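Local coordinates for hypothetical protein (Legionella pneumophila subsp. pneumophila, PDB 4KH9) that is of unknown function but binds calcium and belongs to the three-domain DUF4785 family, at residues Gln7-Tyr12 with Ser267-Asn272; Val202-Gln207 with Arg234-Tyr239; Ala260-Ile265 with Gln356-Tyr361; Tyr348-Asp353 with Gln362-Val367. All coordinates share one frame; numbering follows the deposited sequence.

Contact 1. Residues Gln7-Tyr12 with Ser267-Asn272; sequences QPTKAY and SASLMN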
# COMPACT_ATOMS: atom_id res chain seq x y z
N GLN A 7 -20.98 -15.04 -3.48
CA GLN A 7 -19.75 -14.50 -4.06
C GLN A 7 -19.28 -15.47 -5.15
O GLN A 7 -18.84 -16.57 -4.83
CB GLN A 7 -18.67 -14.27 -2.98
CG GLN A 7 -17.30 -13.77 -3.51
CD GLN A 7 -16.21 -13.74 -2.44
OE1 GLN A 7 -16.05 -12.75 -1.71
NE2 GLN A 7 -15.43 -14.83 -2.31
N PRO A 8 -19.40 -15.11 -6.44
CA PRO A 8 -18.88 -15.99 -7.50
C PRO A 8 -17.39 -16.24 -7.33
O PRO A 8 -16.65 -15.31 -7.03
CB PRO A 8 -19.16 -15.19 -8.79
CG PRO A 8 -20.23 -14.24 -8.42
CD PRO A 8 -19.93 -13.85 -7.01
N THR A 9 -16.94 -17.49 -7.46
CA THR A 9 -15.53 -17.79 -7.28
C THR A 9 -14.75 -17.56 -8.59
O THR A 9 -15.32 -17.58 -9.69
CB THR A 9 -15.29 -19.21 -6.73
OG1 THR A 9 -15.68 -20.17 -7.69
CG2 THR A 9 -15.98 -19.47 -5.40
N LYS A 10 -13.44 -17.37 -8.46
CA LYS A 10 -12.54 -17.14 -9.58
C LYS A 10 -11.28 -17.99 -9.36
O LYS A 10 -10.71 -18.00 -8.27
CB LYS A 10 -12.22 -15.62 -9.67
CG LYS A 10 -11.15 -15.21 -10.68
CD LYS A 10 -11.59 -15.22 -12.12
CE LYS A 10 -10.50 -14.60 -12.95
NZ LYS A 10 -10.66 -14.89 -14.39
N ALA A 11 -10.88 -18.74 -10.38
CA ALA A 11 -9.67 -19.56 -10.30
C ALA A 11 -8.43 -18.71 -10.59
O ALA A 11 -8.53 -17.67 -11.24
CB ALA A 11 -9.75 -20.73 -11.28
N TYR A 12 -7.27 -19.14 -10.06
CA TYR A 12 -5.99 -18.50 -10.32
C TYR A 12 -4.91 -19.59 -10.47
O TYR A 12 -5.08 -20.71 -9.99
CB TYR A 12 -5.62 -17.46 -9.25
CG TYR A 12 -5.27 -18.02 -7.89
CD1 TYR A 12 -6.26 -18.37 -6.98
CD2 TYR A 12 -3.94 -18.12 -7.47
CE1 TYR A 12 -5.95 -18.88 -5.72
CE2 TYR A 12 -3.62 -18.58 -6.19
CZ TYR A 12 -4.63 -18.96 -5.32
OH TYR A 12 -4.34 -19.44 -4.06
N SER A 267 -10.98 -17.10 -4.66
CA SER A 267 -10.65 -18.51 -4.96
C SER A 267 -11.60 -19.51 -4.31
O SER A 267 -11.62 -20.67 -4.70
CB SER A 267 -9.23 -18.81 -4.51
OG SER A 267 -8.99 -18.31 -3.20
N ALA A 268 -12.37 -19.06 -3.30
CA ALA A 268 -13.34 -19.89 -2.59
C ALA A 268 -14.34 -19.01 -1.86
O ALA A 268 -14.02 -17.87 -1.49
CB ALA A 268 -12.65 -20.83 -1.61
N SER A 269 -15.57 -19.52 -1.70
CA SER A 269 -16.63 -18.79 -1.03
C SER A 269 -17.42 -19.66 -0.08
O SER A 269 -17.59 -20.85 -0.33
CB SER A 269 -17.59 -18.19 -2.06
OG SER A 269 -16.93 -17.22 -2.85
N LEU A 270 -17.89 -19.07 1.02
CA LEU A 270 -18.78 -19.71 2.00
C LEU A 270 -20.22 -19.53 1.51
O LEU A 270 -20.57 -18.44 1.04
CB LEU A 270 -18.60 -19.13 3.41
CG LEU A 270 -17.20 -19.15 4.01
CD1 LEU A 270 -17.19 -18.42 5.34
CD2 LEU A 270 -16.67 -20.58 4.18
N MSE A 271 -21.06 -20.58 1.61
CA MSE A 271 -22.44 -20.50 1.10
C MSE A 271 -23.52 -20.64 2.19
O MSE A 271 -24.43 -19.82 2.24
CB MSE A 271 -22.66 -21.57 0.04
CG MSE A 271 -21.76 -21.41 -1.18
SE MSE A 271 -21.86 -22.95 -2.37
CE MSE A 271 -23.78 -22.78 -2.94
N ASN A 272 -23.46 -21.68 3.01
CA ASN A 272 -24.47 -21.96 4.03
C ASN A 272 -23.82 -22.36 5.33
O ASN A 272 -22.86 -23.11 5.29
CB ASN A 272 -25.42 -23.10 3.57
CG ASN A 272 -26.19 -22.85 2.30
OD1 ASN A 272 -27.33 -22.35 2.32
ND2 ASN A 272 -25.62 -23.27 1.17
O HOH W 1 -21.29 -17.84 -1.50

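Contact 2. Residues Val202-Gln207 with Arg234-Tyr239; sequences VGPKGQ and RGENWY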
# COMPACT_ATOMS: atom_id res chain seq x y z
N VAL A 202 0.01 -0.03 -8.85
CA VAL A 202 1.17 -0.91 -9.11
C VAL A 202 1.05 -2.15 -8.23
O VAL A 202 0.94 -2.06 -7.01
CB VAL A 202 2.53 -0.16 -8.91
CG1 VAL A 202 3.70 -1.06 -9.32
CG2 VAL A 202 2.59 1.14 -9.73
N GLY A 203 1.07 -3.29 -8.88
CA GLY A 203 0.96 -4.59 -8.23
C GLY A 203 2.29 -5.20 -7.83
O GLY A 203 3.33 -4.74 -8.30
N PRO A 204 2.26 -6.26 -6.99
CA PRO A 204 3.51 -6.88 -6.51
C PRO A 204 4.45 -7.39 -7.61
O PRO A 204 5.64 -7.44 -7.36
CB PRO A 204 3.02 -8.07 -5.70
CG PRO A 204 1.66 -7.70 -5.28
CD PRO A 204 1.07 -6.86 -6.35
N LYS A 205 3.93 -7.77 -8.78
CA LYS A 205 4.77 -8.24 -9.89
C LYS A 205 5.13 -7.09 -10.84
O LYS A 205 5.73 -7.33 -11.89
CB LYS A 205 4.08 -9.37 -10.68
CG LYS A 205 3.84 -10.68 -9.90
CD LYS A 205 5.13 -11.50 -9.64
CE LYS A 205 4.86 -12.80 -8.92
NZ LYS A 205 4.13 -13.79 -9.77
N GLY A 206 4.79 -5.87 -10.47
CA GLY A 206 5.01 -4.69 -11.30
C GLY A 206 3.92 -4.45 -12.34
O GLY A 206 4.07 -3.57 -13.18
N GLN A 207 2.79 -5.20 -12.30
CA GLN A 207 1.69 -4.97 -13.26
C GLN A 207 1.03 -3.60 -12.94
O GLN A 207 0.92 -3.20 -11.77
CB GLN A 207 0.66 -6.12 -13.25
CG GLN A 207 -0.14 -6.33 -11.95
CD GLN A 207 0.51 -7.22 -10.91
OE1 GLN A 207 1.65 -7.05 -10.48
NE2 GLN A 207 -0.24 -8.15 -10.40
N ARG A 234 0.72 -13.24 -3.33
CA ARG A 234 1.53 -13.97 -2.35
C ARG A 234 1.82 -13.13 -1.06
O ARG A 234 2.97 -13.01 -0.60
CB ARG A 234 2.86 -14.46 -2.96
CG ARG A 234 2.70 -15.37 -4.17
CD ARG A 234 4.01 -15.99 -4.56
NE ARG A 234 4.42 -16.99 -3.58
CZ ARG A 234 5.55 -17.68 -3.64
NH1 ARG A 234 6.41 -17.49 -4.63
NH2 ARG A 234 5.85 -18.56 -2.69
N GLY A 235 0.76 -12.58 -0.49
CA GLY A 235 0.84 -11.77 0.73
C GLY A 235 1.23 -10.32 0.53
O GLY A 235 0.99 -9.50 1.42
N GLU A 236 1.80 -9.97 -0.64
CA GLU A 236 2.25 -8.61 -0.95
C GLU A 236 1.07 -7.70 -1.32
O GLU A 236 0.02 -8.17 -1.78
CB GLU A 236 3.29 -8.61 -2.08
CG GLU A 236 4.55 -9.41 -1.82
CD GLU A 236 5.39 -9.65 -3.06
OE1 GLU A 236 4.91 -10.32 -4.00
OE2 GLU A 236 6.55 -9.18 -3.08
N ASN A 237 1.25 -6.39 -1.10
CA ASN A 237 0.23 -5.40 -1.37
C ASN A 237 0.46 -4.61 -2.67
O ASN A 237 1.53 -4.65 -3.27
CB ASN A 237 0.12 -4.41 -0.21
CG ASN A 237 -0.52 -4.99 1.03
OD1 ASN A 237 -1.45 -5.82 0.97
ND2 ASN A 237 -0.04 -4.54 2.17
N TRP A 238 -0.60 -3.93 -3.10
CA TRP A 238 -0.65 -2.99 -4.20
C TRP A 238 -0.46 -1.61 -3.66
O TRP A 238 -0.70 -1.37 -2.48
CB TRP A 238 -1.99 -3.08 -4.93
CG TRP A 238 -2.19 -4.27 -5.79
CD1 TRP A 238 -2.30 -5.57 -5.39
CD2 TRP A 238 -2.37 -4.26 -7.22
NE1 TRP A 238 -2.43 -6.39 -6.49
CE2 TRP A 238 -2.50 -5.61 -7.63
CE3 TRP A 238 -2.33 -3.25 -8.20
CZ2 TRP A 238 -2.66 -5.97 -8.97
CZ3 TRP A 238 -2.50 -3.61 -9.53
CH2 TRP A 238 -2.67 -4.95 -9.91
N TYR A 239 -0.08 -0.68 -4.55
CA TYR A 239 0.06 0.72 -4.24
C TYR A 239 -0.60 1.58 -5.28
O TYR A 239 -0.56 1.30 -6.47
CB TYR A 239 1.56 1.16 -4.11
CG TYR A 239 2.21 0.70 -2.83
CD1 TYR A 239 2.76 -0.57 -2.72
CD2 TYR A 239 2.19 1.51 -1.69
CE1 TYR A 239 3.29 -1.03 -1.50
CE2 TYR A 239 2.73 1.07 -0.48
CZ TYR A 239 3.25 -0.21 -0.39
OH TYR A 239 3.79 -0.66 0.79
O HOH W 2 2.84 -3.57 -5.20

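Contact 3. Residues Ala260-Ile265 with Gln356-Tyr361; sequences AFSYSI and QLKTVY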
# COMPACT_ATOMS: atom_id res chain seq x y z
N ALA A 260 -1.08 2.14 0.21
CA ALA A 260 -1.18 0.70 0.05
C ALA A 260 -2.61 0.22 0.18
O ALA A 260 -3.42 0.78 0.92
CB ALA A 260 -0.30 0.00 1.09
N PHE A 261 -2.91 -0.86 -0.52
CA PHE A 261 -4.19 -1.54 -0.40
C PHE A 261 -3.95 -3.01 -0.69
O PHE A 261 -2.96 -3.37 -1.34
CB PHE A 261 -5.28 -0.92 -1.31
CG PHE A 261 -5.02 -0.99 -2.80
CD1 PHE A 261 -4.35 0.04 -3.46
CD2 PHE A 261 -5.51 -2.06 -3.55
CE1 PHE A 261 -4.13 -0.01 -4.84
CE2 PHE A 261 -5.32 -2.10 -4.93
CZ PHE A 261 -4.64 -1.07 -5.57
N SER A 262 -4.80 -3.86 -0.14
CA SER A 262 -4.70 -5.32 -0.31
C SER A 262 -5.63 -5.77 -1.42
O SER A 262 -6.71 -5.20 -1.58
CB SER A 262 -5.03 -6.02 1.00
OG SER A 262 -4.98 -7.43 0.84
N TYR A 263 -5.25 -6.82 -2.14
CA TYR A 263 -6.08 -7.34 -3.23
C TYR A 263 -6.09 -8.88 -3.23
O TYR A 263 -5.03 -9.47 -3.06
CB TYR A 263 -5.56 -6.81 -4.58
CG TYR A 263 -6.22 -7.41 -5.80
CD1 TYR A 263 -7.47 -6.99 -6.21
CD2 TYR A 263 -5.60 -8.43 -6.52
CE1 TYR A 263 -8.09 -7.53 -7.34
CE2 TYR A 263 -6.20 -8.97 -7.67
CZ TYR A 263 -7.45 -8.51 -8.07
OH TYR A 263 -8.07 -9.03 -9.16
N SER A 264 -7.25 -9.53 -3.48
CA SER A 264 -7.27 -10.99 -3.58
C SER A 264 -8.19 -11.49 -4.70
O SER A 264 -9.06 -10.78 -5.18
CB SER A 264 -7.69 -11.62 -2.25
OG SER A 264 -9.04 -11.35 -1.93
N ILE A 265 -7.99 -12.74 -5.09
CA ILE A 265 -8.83 -13.45 -6.05
C ILE A 265 -9.85 -14.26 -5.22
O ILE A 265 -9.44 -14.93 -4.28
CB ILE A 265 -7.96 -14.31 -6.98
CG1 ILE A 265 -7.08 -13.41 -7.89
CG2 ILE A 265 -8.79 -15.27 -7.83
CD1 ILE A 265 -5.71 -13.91 -8.02
N GLN A 356 -2.53 -17.46 -1.22
CA GLN A 356 -2.53 -16.02 -1.43
C GLN A 356 -2.11 -15.26 -0.19
O GLN A 356 -1.67 -14.12 -0.30
CB GLN A 356 -3.93 -15.54 -1.85
CG GLN A 356 -4.31 -15.91 -3.28
CD GLN A 356 -5.62 -15.29 -3.62
OE1 GLN A 356 -5.71 -14.09 -3.89
NE2 GLN A 356 -6.68 -16.06 -3.55
N LEU A 357 -2.29 -15.88 0.99
CA LEU A 357 -2.09 -15.29 2.31
C LEU A 357 -3.02 -14.07 2.40
O LEU A 357 -2.64 -12.99 2.85
CB LEU A 357 -0.61 -14.95 2.59
CG LEU A 357 0.31 -16.15 2.81
CD1 LEU A 357 1.77 -15.75 2.70
CD2 LEU A 357 0.06 -16.79 4.18
N LYS A 358 -4.25 -14.27 1.91
CA LYS A 358 -5.34 -13.30 1.93
C LYS A 358 -6.65 -13.94 2.38
O LYS A 358 -6.89 -15.14 2.14
CB LYS A 358 -5.55 -12.68 0.51
CG LYS A 358 -4.38 -11.93 -0.10
CD LYS A 358 -4.18 -10.53 0.48
CE LYS A 358 -2.84 -9.96 0.07
NZ LYS A 358 -2.53 -8.73 0.84
N THR A 359 -7.51 -13.13 3.01
CA THR A 359 -8.90 -13.48 3.32
C THR A 359 -9.61 -13.40 1.98
O THR A 359 -9.49 -12.36 1.30
CB THR A 359 -9.46 -12.55 4.42
OG1 THR A 359 -8.74 -12.79 5.61
CG2 THR A 359 -10.93 -12.77 4.70
N VAL A 360 -10.24 -14.50 1.52
CA VAL A 360 -10.87 -14.49 0.19
C VAL A 360 -12.40 -14.34 0.30
O VAL A 360 -13.06 -13.93 -0.67
CB VAL A 360 -10.47 -15.69 -0.67
CG1 VAL A 360 -8.98 -15.60 -1.02
CG2 VAL A 360 -10.78 -17.04 0.01
N TYR A 361 -12.94 -14.60 1.50
CA TYR A 361 -14.36 -14.49 1.82
C TYR A 361 -14.50 -14.11 3.26
O TYR A 361 -13.85 -14.70 4.12
CB TYR A 361 -15.15 -15.78 1.52
CG TYR A 361 -16.66 -15.61 1.68
CD1 TYR A 361 -17.26 -15.63 2.93
CD2 TYR A 361 -17.47 -15.38 0.57
CE1 TYR A 361 -18.62 -15.39 3.09
CE2 TYR A 361 -18.85 -15.17 0.71
CZ TYR A 361 -19.42 -15.18 1.98
OH TYR A 361 -20.77 -14.97 2.15

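Contact 4. Residues Tyr348-Asp353 with Gln362-Val367; sequences YLRLID and QYNQPV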
# COMPACT_ATOMS: atom_id res chain seq x y z
N TYR A 348 -18.15 -13.57 13.29
CA TYR A 348 -17.74 -13.51 11.90
C TYR A 348 -17.49 -14.89 11.35
O TYR A 348 -17.37 -15.86 12.11
CB TYR A 348 -16.49 -12.61 11.69
CG TYR A 348 -15.23 -13.05 12.40
CD1 TYR A 348 -14.51 -14.15 11.96
CD2 TYR A 348 -14.70 -12.29 13.44
CE1 TYR A 348 -13.31 -14.53 12.57
CE2 TYR A 348 -13.48 -12.64 14.04
CZ TYR A 348 -12.80 -13.76 13.61
OH TYR A 348 -11.62 -14.13 14.21
N LEU A 349 -17.41 -14.97 10.02
CA LEU A 349 -17.05 -16.12 9.22
C LEU A 349 -16.06 -15.66 8.17
O LEU A 349 -16.43 -14.93 7.25
CB LEU A 349 -18.28 -16.80 8.59
CG LEU A 349 -19.27 -17.44 9.55
CD1 LEU A 349 -20.49 -17.87 8.81
CD2 LEU A 349 -18.64 -18.61 10.30
N ARG A 350 -14.78 -16.02 8.36
CA ARG A 350 -13.67 -15.63 7.48
C ARG A 350 -13.00 -16.85 6.85
O ARG A 350 -12.74 -17.84 7.54
CB ARG A 350 -12.63 -14.81 8.28
CG ARG A 350 -13.18 -13.45 8.68
CD ARG A 350 -12.25 -12.63 9.54
NE ARG A 350 -12.94 -11.42 9.99
CZ ARG A 350 -12.54 -10.66 11.00
NH1 ARG A 350 -11.45 -10.98 11.69
NH2 ARG A 350 -13.25 -9.60 11.36
N LEU A 351 -12.71 -16.77 5.54
CA LEU A 351 -12.04 -17.86 4.86
C LEU A 351 -10.73 -17.34 4.27
O LEU A 351 -10.74 -16.36 3.52
CB LEU A 351 -12.96 -18.50 3.79
CG LEU A 351 -12.41 -19.74 3.08
CD1 LEU A 351 -12.43 -20.95 3.99
CD2 LEU A 351 -13.23 -20.05 1.86
N ILE A 352 -9.61 -17.94 4.68
CA ILE A 352 -8.26 -17.54 4.26
C ILE A 352 -7.74 -18.52 3.23
O ILE A 352 -7.87 -19.72 3.43
CB ILE A 352 -7.27 -17.42 5.47
CG1 ILE A 352 -7.77 -16.40 6.51
CG2 ILE A 352 -5.83 -17.04 5.02
CD1 ILE A 352 -7.08 -16.42 7.86
N ASP A 353 -7.08 -18.02 2.21
CA ASP A 353 -6.38 -18.82 1.21
C ASP A 353 -4.91 -18.68 1.51
O ASP A 353 -4.36 -17.61 1.29
CB ASP A 353 -6.73 -18.37 -0.23
CG ASP A 353 -6.02 -19.10 -1.36
OD1 ASP A 353 -5.11 -19.92 -1.07
OD2 ASP A 353 -6.41 -18.90 -2.52
N GLN A 362 -15.37 -13.13 3.54
CA GLN A 362 -15.65 -12.77 4.92
C GLN A 362 -17.08 -12.28 5.07
O GLN A 362 -17.61 -11.57 4.21
CB GLN A 362 -14.67 -11.75 5.49
CG GLN A 362 -14.46 -10.48 4.68
CD GLN A 362 -13.17 -9.80 5.06
OE1 GLN A 362 -12.87 -9.59 6.25
NE2 GLN A 362 -12.38 -9.43 4.06
N TYR A 363 -17.69 -12.70 6.16
CA TYR A 363 -18.99 -12.27 6.63
C TYR A 363 -18.78 -11.77 8.05
O TYR A 363 -18.55 -12.57 8.95
CB TYR A 363 -20.02 -13.40 6.51
CG TYR A 363 -21.41 -12.93 6.85
CD1 TYR A 363 -22.07 -12.01 6.04
CD2 TYR A 363 -22.05 -13.35 8.01
CE1 TYR A 363 -23.35 -11.55 6.36
CE2 TYR A 363 -23.33 -12.91 8.34
CZ TYR A 363 -23.98 -12.02 7.50
OH TYR A 363 -25.23 -11.55 7.84
N ASN A 364 -18.80 -10.43 8.23
CA ASN A 364 -18.52 -9.79 9.52
C ASN A 364 -19.80 -9.25 10.21
O ASN A 364 -19.73 -8.28 10.97
CB ASN A 364 -17.53 -8.64 9.33
CG ASN A 364 -16.24 -9.09 8.69
OD1 ASN A 364 -15.43 -9.80 9.31
ND2 ASN A 364 -16.04 -8.71 7.44
N GLN A 365 -20.95 -9.90 9.96
CA GLN A 365 -22.19 -9.54 10.63
C GLN A 365 -22.54 -10.59 11.69
O GLN A 365 -22.33 -11.78 11.42
CB GLN A 365 -23.35 -9.39 9.63
CG GLN A 365 -23.45 -8.06 8.91
CD GLN A 365 -24.74 -8.01 8.13
OE1 GLN A 365 -24.80 -8.38 6.95
NE2 GLN A 365 -25.83 -7.61 8.79
N PRO A 366 -23.09 -10.20 12.87
CA PRO A 366 -23.48 -11.21 13.88
C PRO A 366 -24.52 -12.20 13.35
O PRO A 366 -25.43 -11.81 12.61
CB PRO A 366 -24.09 -10.36 15.01
CG PRO A 366 -23.50 -9.01 14.83
CD PRO A 366 -23.41 -8.84 13.35
N VAL A 367 -24.36 -13.49 13.68
CA VAL A 367 -25.31 -14.55 13.30
C VAL A 367 -25.69 -15.25 14.58
O VAL A 367 -24.87 -15.95 15.17
CB VAL A 367 -24.84 -15.56 12.20
CG1 VAL A 367 -25.98 -16.50 11.81
CG2 VAL A 367 -24.33 -14.85 10.96

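Contact 1. Residues Gln7-Tyr12 with Ser267-Asn272
The ring of Tyr12 turns its edge to Ser267, with CE1 3.5 Å from the serine CB, which lies close to the ring plane. At the other end, the Gln7 amide meets the Ser269 hydroxyl obliquely, OG standing 32° out of the amide plane. Between them an irregular N-terminal segment runs nearly antiparallel to the start of strand 268-278, in the C-terminal, E-set-like beta domain. Ser269 suits its buried place because a hydroxyl can both give and take. Its OG donates to Gln7 O at 2.8 Å and accepts from Gln7 NE2 at 2.9 Å, so one residue grips it from backbone and side chain together. The amide reaches the hydroxyl because CG of Gln7 stands anti to the backbone N (chi1 177°) and the chain runs on extended; NE2 also reaches Val360 O on strand 358-368. The Thr9 methyl CG2 packs against the Ser269 hydroxyl, 3.5 Å from OG. Lys10 contributes its backbone, O lying 3.3 Å from Ser267 CA in a CH...O contact, while its ammonium leads away to a salt bridge with Glu230. The hydroxyls of Tyr12 and Ser267 converge on OD2 of Asp353, tying the N-terminal segment to strand 345-353 of the domain's other sheet. A water molecule donates to Leu270 O at 2.7 Å and accepts a weak bond from Gln7 N at 3.4 Å.

Contact 2. Residues Val202-Gln207 with Arg234-Tyr239
Gly203 and Pro204 lie over one face of the Trp238 indole. Gly203 CA sits 3.5 Å from the centroid of the six-membered ring, almost on its normal, and Pro204 CD lies over the five-membered ring, 3.8 Å from its centroid; both are CH-pi contacts. Glycine suits this place because the bare CA can settle directly on the ring, while proline at the second position fits the type I turn from Gly203 to Gly206. Gln207 folds back over the same turn. Its CG, set between backbone N and carbonyl carbon (chi1 65°), comes within 3.5 Å of Trp238 CH2, and a bend at chi2 (-87°) turns the amide back alongside the ring, NE2 3.6 Å from Trp238 CZ2 and the two planes 63° apart. Lys205 N donates to Gln207 OE1 at 2.9 Å, and NE2 is held by Ser229. Glu236 lies alongside the proline ring, pointing the other way, with OE1 3.4 Å from Pro204 CB. Behind the turn, Val202 and Tyr239 form an antiparallel hydrogen-bonded pair, Val202 N reaching Tyr239 O at 2.8 Å. One water links the carbonyls of Val202 and Asn237. Trp238 NE1 bonds to Asp233, and the indole also meets the rings of Phe261 and Tyr263 on strand 251-264; the contact lies where strands 196-202 and 238-248 pair, with strand 251-264 on the other side of 238-248.

Contact 3. Residues Ala260-Ile265 with Gln356-Tyr361
Strands 260-264 and 358-361 approach to 7.4 Å between their axes, cross at -54° and belong to different sheets, with no backbone pairing between them, so every hydrogen bond across this joint between the central and C-terminal E-set-like domains uses a side chain. Gln356 makes two of the bonds. Its amide meets the backbone of Ile265 with both ends: OE1 accepts from Ile265 N at 2.9 Å and NE2 donates to Ile265 O at 3.1 Å. Both bonds are nearly straight and use lone pairs in the carbonyl planes, so the primary amide serves Ile265 much as a strand partner's peptide groups would, which is why glutamine suits the place. Asp353 takes a further bond from NE2, which would help fix the amide's rotation. Just beyond, Leu357 and Lys358 both face Asp353 in a G1 beta bulge. The Lys358 chain bends at chi2 (-77°) and runs beside the strand past the Tyr263 carbonyl, its CB packing on Ser264 CB at 3.6 Å. Its NZ, which also has a weak bond to Asn237, donates to Ser262 OG at 2.8 Å; a long side chain suits the span between the domains. Ser264 OG makes a weak bond to Thr359 O, its stronger partner being Gln174. Val360 and Tyr361 form a classic bulge opposite Leu351. On the side of the central domain, Val360 CG1 rests 3.4 Å from Ile265 O.

Contact 4. Residues Tyr348-Asp353 with Gln362-Val367
Leu349 and Tyr363 form an antiparallel hydrogen-bonded pair, followed by the non-hydrogen-bonded pair Arg350 and Gln362, in the beta hairpin of strands 345-353 and 358-368 at one edge of a five-stranded sheet in the C-terminal E-set-like domain. The two backbone bonds are Leu349 N to Tyr363 O, 2.9 Å, and Tyr363 N to Leu349 O, 2.8 Å. On one face, the side chains of Leu349 and Tyr363 start together, with their CB atoms 4.3 Å apart, and then diverge. Both are buried, and both rest on Leu4, while Leu349 also reaches Leu270 and Val273 of the facing sheet; a leucine and a tyrosine ring suit this buried side. The other face is polar. There Arg350 CG packs against Gln362 CB at 3.9 Å, the aliphatic bases of the two chains touching while Gln362 stays exposed. The arginine is extended from CG to NE, and this brings its guanidinium over the Tyr348 ring, CZ 3.6 Å above the plane over its centre. Tyr348 is fixed at its far end by a hydroxyl bond to Gln298. Asn364, just past the paired residues, holds the guanidinium at its edge: NE and NH2 both donate to the single oxygen OD1, each at 3.0 Å, with the guanidinium and amide planes 60° apart. OD1 lies in the guanidinium plane, yet the two donors reach it differently, NE nearly along the C=O axis and NH2 from 38° above the asparagine carbonyl plane.

Overall arrangement
Contact 3 is the buried joint between the central and C-terminal domains, and its chemistry is polar: an amide, a lysine and serines bridge two segments whose backbones do not pair. Contact 2 lies on the central-domain side, linked to it through neighbouring strands 238-248 and 251-264, and relies on an aromatic face; its turn reaches the surface. Contacts 1 and 4 lie on the C-terminal side, about 13 Å apart between centres. Contact 4 is ordinary hairpin pairing with an exposed polar face and shares strand 358-368 with contact 3. Contact 1, partly buried, ties the N-terminal segment to strand 268-278. Asp353 ties contacts 1, 3 and 4 together.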